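Amidase, hydantoinase/carbamoylase family (Burkholderia vietnamiensis, PDB 5I4M) probably hydrolyses N-carbamoyl-L-amino acids, as a dimeric two-zinc hydrolase of the peptidase M20 family. Local coordinates at residues Arg30-Trp33 with Asp34-Glu38; Val267-Val270 with Asn271-Leu275; Ala321-Arg324 with Asp325-Arg329; Glu407-Thr410 with Pro411-Glu415. One frame throughout, in Å; residues are numbered along the deposited sequence.

Contact 1 of 4, residues Arg30-Trp33 with Asp34-Glu38; sequences RRLW and DSLME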
loop_
_atom_site.group_PDB
_atom_site.type_symbol
_atom_site.label_atom_id
_atom_site.label_comp_id
_atom_site.label_asym_id
_atom_site.label_seq_id
_atom_site.Cartn_x
_atom_site.Cartn_y
_atom_site.Cartn_z
ATOM N N ARG A 30 -30.670 -4.063 29.105
ATOM C CA ARG A 30 -31.072 -3.168 28.027
ATOM C C ARG A 30 -30.305 -1.858 28.090
ATOM O O ARG A 30 -29.888 -1.326 27.054
ATOM C CB ARG A 30 -32.578 -2.906 28.081
ATOM C CG ARG A 30 -33.043 -1.969 26.974
ATOM C CD ARG A 30 -34.538 -1.702 27.018
ATOM N NE ARG A 30 -34.959 -1.115 28.286
ATOM C CZ ARG A 30 -36.204 -0.727 28.547
ATOM N NH1 ARG A 30 -37.147 -0.854 27.620
ATOM N NH2 ARG A 30 -36.508 -0.209 29.730
ATOM N N ARG A 31 -30.107 -1.322 29.296
ATOM C CA ARG A 31 -29.323 -0.102 29.433
ATOM C C ARG A 31 -27.923 -0.287 28.865
ATOM O O ARG A 31 -27.419 0.579 28.142
ATOM C CB ARG A 31 -29.260 0.315 30.899
ATOM C CG ARG A 31 -28.508 1.616 31.136
ATOM C CD ARG A 31 -28.694 2.073 32.578
ATOM N NE ARG A 31 -28.170 1.098 33.532
ATOM C CZ ARG A 31 -28.458 1.103 34.829
ATOM N NH1 ARG A 31 -29.279 2.027 35.313
ATOM N NH2 ARG A 31 -27.944 0.182 35.639
ATOM N N LEU A 32 -27.288 -1.427 29.165
ATOM C CA LEU A 32 -25.959 -1.708 28.634
ATOM C C LEU A 32 -25.991 -1.861 27.114
ATOM O O LEU A 32 -25.177 -1.265 26.402
ATOM C CB LEU A 32 -25.404 -2.973 29.294
ATOM C CG LEU A 32 -24.087 -3.508 28.719
ATOM C CD1 LEU A 32 -23.005 -2.458 28.737
ATOM C CD2 LEU A 32 -23.651 -4.737 29.527
ATOM N N TRP A 33 -26.927 -2.665 26.601
ATOM C CA TRP A 33 -27.046 -2.853 25.158
ATOM C C TRP A 33 -27.261 -1.527 24.442
ATOM O O TRP A 33 -26.612 -1.247 23.425
ATOM C CB TRP A 33 -28.191 -3.812 24.839
ATOM C CG TRP A 33 -28.339 -4.052 23.361
ATOM C CD1 TRP A 33 -29.155 -3.375 22.490
ATOM C CD2 TRP A 33 -27.632 -5.017 22.577
ATOM N NE1 TRP A 33 -29.000 -3.869 21.214
ATOM C CE2 TRP A 33 -28.065 -4.872 21.240
ATOM C CE3 TRP A 33 -26.664 -5.989 22.873
ATOM C CZ2 TRP A 33 -27.585 -5.678 20.210
ATOM C CZ3 TRP A 33 -26.184 -6.781 21.845
ATOM C CH2 TRP A 33 -26.642 -6.622 20.531
ATOM N N ASP A 34 -28.179 -0.698 24.950
ATOM C CA ASP A 34 -28.423 0.592 24.309
ATOM C C ASP A 34 -27.187 1.478 24.351
ATOM O O ASP A 34 -26.935 2.238 23.410
ATOM C CB ASP A 34 -29.612 1.301 24.962
ATOM C CG ASP A 34 -30.926 0.581 24.720
ATOM O OD1 ASP A 34 -30.966 -0.290 23.827
ATOM O OD2 ASP A 34 -31.917 0.893 25.416
ATOM N N SER A 35 -26.393 1.393 25.421
ATOM C CA SER A 35 -25.175 2.186 25.439
ATOM C C SER A 35 -24.201 1.704 24.370
ATOM O O SER A 35 -23.508 2.525 23.756
ATOM C CB SER A 35 -24.535 2.171 26.832
ATOM O OG SER A 35 -23.903 0.940 27.130
ATOM N N LEU A 36 -24.169 0.390 24.102
ATOM C CA LEU A 36 -23.334 -0.122 23.019
ATOM C C LEU A 36 -23.829 0.370 21.665
ATOM O O LEU A 36 -23.029 0.779 20.818
ATOM C CB LEU A 36 -23.298 -1.650 23.052
ATOM C CG LEU A 36 -22.348 -2.204 24.112
ATOM C CD1 LEU A 36 -22.707 -3.645 24.503
ATOM C CD2 LEU A 36 -20.904 -2.152 23.620
ATOM N N MET A 37 -25.147 0.355 21.449
ATOM C CA MET A 37 -25.672 0.848 20.184
ATOM C C MET A 37 -25.405 2.340 20.020
ATOM O O MET A 37 -25.187 2.812 18.899
ATOM C CB MET A 37 -27.167 0.546 20.091
ATOM C CG MET A 37 -27.501 -0.947 20.234
ATOM S SD MET A 37 -26.784 -1.945 18.904
ATOM C CE MET A 37 -25.410 -2.722 19.750
ATOM N N GLU A 38 -25.414 3.089 21.122
ATOM C CA GLU A 38 -25.192 4.529 21.049
ATOM C C GLU A 38 -23.738 4.841 20.694
ATOM O O GLU A 38 -23.466 5.628 19.784
ATOM C CB GLU A 38 -25.586 5.164 22.383
ATOM C CG GLU A 38 -25.887 6.622 22.317
ATOM C CD GLU A 38 -27.109 6.925 21.464
ATOM O OE1 GLU A 38 -28.136 6.216 21.588
ATOM O OE2 GLU A 38 -27.033 7.872 20.662
#
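Trp33 and Met37, one turn apart on helix 29-39, make a local Met-aromatic contact near the N-terminal end of the modelled chain. The label rests on the sulfur: Met37 SD lies obliquely 4.3 Å from the centroid of the five-membered ring of Trp33. Met37 CE adds a CH-pi contact over a face of the indole, 4.0 Å from the centroid of the six-membered ring of Trp33 and 24° off its normal. Bends at chi2 and chi3 fold the Met37 chain back over the indole, while Met37 CG passes 3.4 Å from Trp33 NE1. At the ring's edge, in plane, sits Asp34 OD1.

A second feature is the double use of one carbonyl. Leu32 O accepts from Leu36 N at 3.0 Å and from Ser35 OG at 2.6 Å; chi1 of 74° swings the Ser35 hydroxyl back to its own helix. The Arg30 methylene CG lies 3.4 Å from Asp34 OD2, while the charged groups do not touch (Arg30 NE to Asp34 OD2 4.6 Å).

The Arg31 side chain reaches out to salt bridges with Glu125 and Asp132. Ser35 and Leu36 pack on Leu121 of helix 117-132, and Leu32, Trp33 and Leu36 meet Ile414 of helix 411-429.

Contact 2 of 4, residues Val267-Val270 with Asn271-Leu275; sequences VDLV and NRIGL
Leu269 and Ile273 cross at a slant on one flank of helix 259-276, four residues apart. The contact runs from Ile273 CD1 to the Leu269 branch point CG, 3.9 Å away, and equally near to its methyl CD1. The torsions explain the meeting. Leu269 sends CG opposite its backbone nitrogen (chi1 169°), which, with chi2 of 68°, turns CD1 toward the next turn, whereas Ile273 CG1 stands opposite its own carbonyl carbon (chi1 -71°) and reaches back. Ile273 CG1 thereby also passes 3.3 Å from Leu269 O, the carbonyl that accepts the Ile273 N-H at 2.8 Å. The same turn is thus closed by a backbone bond and covered by aliphatic carbon.

On another flank Asp268 and Asn271 are joined through water. The water donates to Asp268 OD1 at 2.9 Å and accepts from Asn271 ND2 at 2.8 Å, so the carboxylate and the amide are coupled without touching. Asp268 OD1 has a stronger partner across the dimer, a salt bridge to Arg265 of the second subunit, and the water is therefore a further hydrogen-bond partner of an oxygen already in a salt bridge. The backbone is regular alpha-helix here, with i to i+4 bonds from Val267 O through Val270 O.

Val267, Asp268, Asn271 and Leu275 face the second subunit, packing on its Ser264, Leu261 and Met253, in keeping with the M20 dimerisation region. Within the subunit, Val267 and Val270 lie on strand 282-291, Val270 and Ile273 reach Phe308 of strand 297-310, and Ile273 also packs on Met319 and Ala322 of helix 313-334.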
loop_
_atom_site.group_PDB
_atom_site.type_symbol
_atom_site.label_atom_id
_atom_site.label_comp_id
_atom_site.label_asym_id
_atom_site.label_seq_id
_atom_site.Cartn_x
_atom_site.Cartn_y
_atom_site.Cartn_z
ATOM N N VAL A 267 5.625 -13.458 3.117
ATOM C CA VAL A 267 4.215 -13.667 3.454
ATOM C C VAL A 267 3.897 -15.156 3.463
ATOM O O VAL A 267 3.238 -15.668 4.381
ATOM C CB VAL A 267 3.307 -12.897 2.477
ATOM C CG1 VAL A 267 1.838 -13.324 2.645
ATOM C CG2 VAL A 267 3.437 -11.386 2.692
ATOM N N ASP A 268 4.388 -15.878 2.453
ATOM C CA ASP A 268 4.174 -17.321 2.377
ATOM C C ASP A 268 4.915 -18.044 3.496
ATOM O O ASP A 268 4.372 -18.968 4.115
ATOM C CB ASP A 268 4.628 -17.825 1.005
ATOM C CG ASP A 268 3.817 -19.007 0.503
ATOM O OD1 ASP A 268 2.726 -19.276 1.046
ATOM O OD2 ASP A 268 4.269 -19.655 -0.464
ATOM N N LEU A 269 6.152 -17.630 3.774
ATOM C CA LEU A 269 6.913 -18.229 4.867
ATOM C C LEU A 269 6.224 -18.019 6.212
ATOM O O LEU A 269 6.157 -18.938 7.037
ATOM C CB LEU A 269 8.325 -17.639 4.896
ATOM C CG LEU A 269 9.170 -17.961 6.132
ATOM C CD1 LEU A 269 9.510 -19.429 6.164
ATOM C CD2 LEU A 269 10.428 -17.100 6.158
ATOM N N VAL A 270 5.720 -16.810 6.456
ATOM C CA VAL A 270 5.035 -16.519 7.715
ATOM C C VAL A 270 3.848 -17.452 7.901
ATOM O O VAL A 270 3.639 -18.014 8.983
ATOM C CB VAL A 270 4.607 -15.043 7.754
ATOM C CG1 VAL A 270 3.521 -14.797 8.813
ATOM C CG2 VAL A 270 5.818 -14.167 8.000
ATOM N N ASN A 271 3.055 -17.636 6.842
ATOM C CA ASN A 271 1.935 -18.569 6.913
ATOM C C ASN A 271 2.432 -19.979 7.194
ATOM O O ASN A 271 1.892 -20.683 8.057
ATOM C CB ASN A 271 1.137 -18.519 5.612
ATOM C CG ASN A 271 -0.072 -19.440 5.628
ATOM O OD1 ASN A 271 -1.115 -19.118 6.212
ATOM N ND2 ASN A 271 0.054 -20.582 4.977
ATOM N N ARG A 272 3.491 -20.396 6.498
ATOM C CA ARG A 272 4.035 -21.729 6.730
ATOM C C ARG A 272 4.455 -21.902 8.186
ATOM O O ARG A 272 4.187 -22.942 8.805
ATOM C CB ARG A 272 5.219 -21.963 5.793
ATOM C CG ARG A 272 5.766 -23.361 5.805
ATOM C CD ARG A 272 4.836 -24.276 5.056
ATOM N NE ARG A 272 3.979 -25.054 5.941
ATOM C CZ ARG A 272 2.800 -25.550 5.580
ATOM N NH1 ARG A 272 2.085 -26.258 6.444
ATOM N NH2 ARG A 272 2.327 -25.322 4.358
ATOM N N ILE A 273 5.110 -20.889 8.752
ATOM C CA ILE A 273 5.540 -20.971 10.148
ATOM C C ILE A 273 4.333 -21.094 11.070
ATOM O O ILE A 273 4.338 -21.885 12.022
ATOM C CB ILE A 273 6.424 -19.761 10.496
ATOM C CG1 ILE A 273 7.766 -19.911 9.779
ATOM C CG2 ILE A 273 6.587 -19.617 12.018
ATOM C CD1 ILE A 273 8.696 -18.714 9.908
ATOM N N GLY A 274 3.271 -20.337 10.795
ATOM C CA GLY A 274 2.042 -20.519 11.557
ATOM C C GLY A 274 1.541 -21.952 11.496
ATOM O O GLY A 274 1.262 -22.580 12.523
ATOM N N LEU A 275 1.456 -22.505 10.288
ATOM C CA LEU A 275 0.925 -23.852 10.145
ATOM C C LEU A 275 1.881 -24.903 10.706
ATOM O O LEU A 275 1.438 -25.977 11.132
ATOM C CB LEU A 275 0.615 -24.127 8.676
ATOM C CG LEU A 275 -0.465 -23.248 8.057
ATOM C CD1 LEU A 275 -0.561 -23.520 6.556
ATOM C CD2 LEU A 275 -1.802 -23.519 8.737
HETATM O O HOH W 1 2.257 -21.053 3.280
#

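Contact 3 of 4, residues Ala321-Arg324 with Asp325-Arg329; sequences AALR and DGVAR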
loop_
_atom_site.group_PDB
_atom_site.type_symbol
_atom_site.label_atom_id
_atom_site.label_comp_id
_atom_site.label_asym_id
_atom_site.label_seq_id
_atom_site.Cartn_x
_atom_site.Cartn_y
_atom_site.Cartn_z
ATOM N N ALA A 321 12.889 -17.652 15.602
ATOM C CA ALA A 321 14.149 -18.053 14.985
ATOM C C ALA A 321 13.934 -18.490 13.542
ATOM O O ALA A 321 14.763 -18.206 12.668
ATOM C CB ALA A 321 14.810 -19.168 15.804
ATOM N N ALA A 322 12.803 -19.149 13.270
ATOM C CA ALA A 322 12.502 -19.600 11.915
ATOM C C ALA A 322 12.251 -18.425 10.989
ATOM O O ALA A 322 12.670 -18.446 9.826
ATOM C CB ALA A 322 11.294 -20.539 11.924
ATOM N N LEU A 323 11.561 -17.393 11.479
ATOM C CA LEU A 323 11.372 -16.192 10.669
ATOM C C LEU A 323 12.711 -15.543 10.332
ATOM O O LEU A 323 12.973 -15.203 9.174
ATOM C CB LEU A 323 10.467 -15.197 11.391
ATOM C CG LEU A 323 10.322 -13.852 10.663
ATOM C CD1 LEU A 323 9.439 -14.005 9.446
ATOM C CD2 LEU A 323 9.761 -12.783 11.600
ATOM N N ARG A 324 13.570 -15.342 11.338
ATOM C CA ARG A 324 14.814 -14.619 11.080
ATOM C C ARG A 324 15.697 -15.385 10.105
ATOM O O ARG A 324 16.314 -14.792 9.212
ATOM C CB ARG A 324 15.552 -14.352 12.390
ATOM C CG ARG A 324 14.796 -13.388 13.295
ATOM C CD ARG A 324 15.441 -13.314 14.661
ATOM N NE ARG A 324 14.659 -12.507 15.594
ATOM C CZ ARG A 324 14.878 -11.220 15.813
ATOM N NH1 ARG A 324 15.843 -10.596 15.153
ATOM N NH2 ARG A 324 14.139 -10.563 16.694
ATOM N N ASP A 325 15.736 -16.706 10.246
ATOM C CA ASP A 325 16.509 -17.539 9.331
ATOM C C ASP A 325 15.928 -17.500 7.924
ATOM O O ASP A 325 16.662 -17.336 6.939
ATOM C CB ASP A 325 16.539 -18.973 9.862
ATOM C CG ASP A 325 17.338 -19.899 8.981
ATOM O OD1 ASP A 325 18.555 -19.668 8.835
ATOM O OD2 ASP A 325 16.754 -20.865 8.445
ATOM N N GLY A 326 14.607 -17.650 7.807
ATOM C CA GLY A 326 13.999 -17.705 6.489
ATOM C C GLY A 326 14.049 -16.368 5.776
ATOM O O GLY A 326 14.201 -16.313 4.553
ATOM N N VAL A 327 13.904 -15.274 6.527
ATOM C CA VAL A 327 14.002 -13.942 5.932
ATOM C C VAL A 327 15.399 -13.723 5.369
ATOM O O VAL A 327 15.564 -13.200 4.259
ATOM C CB VAL A 327 13.635 -12.870 6.975
ATOM C CG1 VAL A 327 14.145 -11.487 6.549
ATOM C CG2 VAL A 327 12.115 -12.840 7.209
ATOM N N ALA A 328 16.429 -14.119 6.126
ATOM C CA ALA A 328 17.797 -13.972 5.632
ATOM C C ALA A 328 18.011 -14.779 4.362
ATOM O O ALA A 328 18.676 -14.321 3.428
ATOM C CB ALA A 328 18.801 -14.403 6.698
ATOM N N ARG A 329 17.466 -15.993 4.313
ATOM C CA ARG A 329 17.660 -16.830 3.132
ATOM C C ARG A 329 16.992 -16.212 1.912
ATOM O O ARG A 329 17.575 -16.177 0.820
ATOM C CB ARG A 329 17.111 -18.226 3.395
ATOM C CG ARG A 329 17.103 -19.122 2.160
ATOM C CD ARG A 329 16.307 -20.397 2.416
ATOM N NE ARG A 329 15.056 -20.118 3.121
ATOM C CZ ARG A 329 13.933 -19.711 2.533
ATOM N NH1 ARG A 329 13.898 -19.533 1.215
ATOM N NH2 ARG A 329 12.846 -19.479 3.265
#
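Leu323 and Val327 lie side by side on helix 313-334, one turn apart and pointing the same way, as residues on the buried stripe of an amphipathic alpha-helix do. Four consecutive i to i+4 bonds satisfy the carbonyls of 321-324 and the N-H groups of 325-328. Ala321 O takes Asp325 N at 3.0 Å, Ala322 O takes Gly326 N, Leu323 O takes Val327 N at 2.8 Å, and Arg324 O takes Ala328 N at 3.2 Å. The last is the longest, with its donor tilted 33° from the carbonyl plane. Asp325 O continues the series as acceptor for Arg329 N.

Among the side chains, Arg324 finds its polar partner one turn back, where NE forms a salt bridge with Asp320. Its chain is extended from CG to NE and runs over the sheet, touching Tyr237, Leu340 and Gln342.

The apolar side of the helix packs against strand 225-242, with Val327 on Ile239 and Phe241, and against Val266 and Val270 of helix 259-276. In Val327, chi1 of 162° sets CG1 opposite the backbone nitrogen and leaves CG2 opposite the carbonyl carbon, where Val327 CG2 closes the turn, 3.7 Å from Leu323 CD1 and 3.2 Å from Leu323 O.

Contact 4 of 4, residues Glu407-Thr410 with Pro411-Glu415; sequences EDAT and PAWIE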
loop_
_atom_site.group_PDB
_atom_site.type_symbol
_atom_site.label_atom_id
_atom_site.label_comp_id
_atom_site.label_asym_id
_atom_site.label_seq_id
_atom_site.Cartn_x
_atom_site.Cartn_y
_atom_site.Cartn_z
ATOM N N GLU A 407 -18.594 -8.149 13.111
ATOM C CA GLU A 407 -18.471 -8.632 14.482
ATOM C C GLU A 407 -19.779 -8.429 15.239
ATOM O O GLU A 407 -20.421 -7.379 15.125
ATOM C CB GLU A 407 -17.326 -7.873 15.160
ATOM C CG GLU A 407 -17.051 -8.242 16.602
ATOM C CD GLU A 407 -16.105 -7.258 17.231
ATOM O OE1 GLU A 407 -14.873 -7.394 17.026
ATOM O OE2 GLU A 407 -16.599 -6.316 17.893
ATOM N N ASP A 408 -20.200 -9.447 15.993
ATOM C CA ASP A 408 -21.530 -9.378 16.585
ATOM C C ASP A 408 -21.615 -10.227 17.844
ATOM O O ASP A 408 -20.871 -11.198 18.013
ATOM C CB ASP A 408 -22.596 -9.825 15.579
ATOM C CG ASP A 408 -23.969 -9.228 15.865
ATOM O OD1 ASP A 408 -24.084 -8.320 16.728
ATOM O OD2 ASP A 408 -24.934 -9.664 15.202
ATOM N N ALA A 409 -22.545 -9.846 18.722
ATOM C CA ALA A 409 -22.824 -10.590 19.946
ATOM C C ALA A 409 -24.314 -10.487 20.235
ATOM O O ALA A 409 -24.966 -9.525 19.828
ATOM C CB ALA A 409 -22.018 -10.056 21.129
ATOM N N THR A 410 -24.851 -11.485 20.920
ATOM C CA THR A 410 -26.270 -11.420 21.251
ATOM C C THR A 410 -26.490 -10.602 22.520
ATOM O O THR A 410 -25.610 -10.528 23.380
ATOM C CB THR A 410 -26.842 -12.813 21.472
ATOM O OG1 THR A 410 -26.289 -13.355 22.679
ATOM C CG2 THR A 410 -26.522 -13.717 20.295
ATOM N N PRO A 411 -27.669 -9.997 22.669
ATOM C CA PRO A 411 -27.997 -9.350 23.953
ATOM C C PRO A 411 -27.808 -10.261 25.156
ATOM O O PRO A 411 -27.304 -9.812 26.197
ATOM C CB PRO A 411 -29.468 -8.943 23.757
ATOM C CG PRO A 411 -29.574 -8.699 22.272
ATOM C CD PRO A 411 -28.670 -9.712 21.622
ATOM N N ALA A 412 -28.187 -11.539 25.035
ATOM C CA ALA A 412 -27.994 -12.489 26.130
ATOM C C ALA A 412 -26.527 -12.578 26.544
ATOM O O ALA A 412 -26.210 -12.533 27.739
ATOM C CB ALA A 412 -28.520 -13.868 25.735
ATOM N N TRP A 413 -25.617 -12.732 25.571
ATOM C CA TRP A 413 -24.193 -12.810 25.902
ATOM C C TRP A 413 -23.710 -11.530 26.559
ATOM O O TRP A 413 -22.950 -11.568 27.532
ATOM C CB TRP A 413 -23.356 -13.073 24.647
ATOM C CG TRP A 413 -23.580 -14.390 24.032
ATOM C CD1 TRP A 413 -24.139 -15.504 24.613
ATOM C CD2 TRP A 413 -23.255 -14.753 22.692
ATOM N NE1 TRP A 413 -24.176 -16.534 23.706
ATOM C CE2 TRP A 413 -23.642 -16.099 22.518
ATOM C CE3 TRP A 413 -22.673 -14.067 21.615
ATOM C CZ2 TRP A 413 -23.466 -16.774 21.311
ATOM C CZ3 TRP A 413 -22.505 -14.741 20.407
ATOM C CH2 TRP A 413 -22.907 -16.077 20.267
ATOM N N ILE A 414 -24.093 -10.383 25.997
ATOM C CA ILE A 414 -23.639 -9.100 26.526
ATOM C C ILE A 414 -24.065 -8.948 27.980
ATOM O O ILE A 414 -23.261 -8.594 28.849
ATOM C CB ILE A 414 -24.171 -7.951 25.645
ATOM C CG1 ILE A 414 -23.508 -8.000 24.271
ATOM C CG2 ILE A 414 -23.945 -6.583 26.298
ATOM C CD1 ILE A 414 -21.972 -7.892 24.337
ATOM N N GLU A 415 -25.334 -9.248 28.270
ATOM C CA GLU A 415 -25.834 -9.121 29.635
ATOM C C GLU A 415 -25.152 -10.112 30.573
ATOM O O GLU A 415 -24.770 -9.750 31.695
ATOM C CB GLU A 415 -27.356 -9.311 29.652
ATOM C CG GLU A 415 -27.980 -9.309 31.036
ATOM C CD GLU A 415 -29.490 -9.319 30.977
ATOM O OE1 GLU A 415 -30.133 -9.406 32.036
ATOM O OE2 GLU A 415 -30.033 -9.224 29.864
#
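The indole of Trp413 carries Thr410 on one face: Thr410 OG1 stands 3.2 Å above the plane, offset toward the rim, and Thr410 CG2 lies over the six-membered ring, 4.0 Å from its centroid and only 8° off the normal. The methyl therefore makes a CH-pi contact. Ala409 CA approaches the indole obliquely, 3.9 Å from Trp413 CE3.

The same hydroxyl oxygen accepts the Trp413 N-H at 3.0 Å with an angle of 166°. A chi1 of 69° places Thr410 OG1 between its backbone nitrogen and carbonyl carbon, which directs OG1 to the N-H of Trp413 and sets CG2 opposite the carbonyl carbon, over the ring. Thr410 O takes Ile414 N at 3.0 Å, the first i to i+4 bond of the helix. Ala409 CB also touches Ile414 CD1 at 3.9 Å.

Glu407 accepts from the backbone nitrogens of Phe114 and of the zinc ligand Asp115, which ties this loop to the metal site, while Asp408 pairs with Arg113. Trp413 also packs on Pro396 and Ile398. With Thr410 OG1 capping Trp413 N and Pro411 at the first helical position, this is a threonine N-cap starting helix 411-429.

The four contacts form two pairs. Contacts 1 and 4 have centres 11 Å apart and touch: Trp33 CH2 lies 3.4 Å from Ala409 O, and Trp33 CZ3 lies 3.6 Å from Pro411 N. Contacts 2 and 3, also 11 Å apart between centres, join two helices beside each other, with Leu269 CD2 3.6 Å from Gly326 CA. Between the pairs, the centres of contacts 1 and 3 are 48 Å apart, on opposite sides of the chain's centre. In contacts 1 and 4, the side chains of Leu36 and Ile414 are about 12 and 13 Å from a zinc ion. The side chain of Val270 in contact 2 is about 14 Å from a bound 3-phosphoglyceric acid.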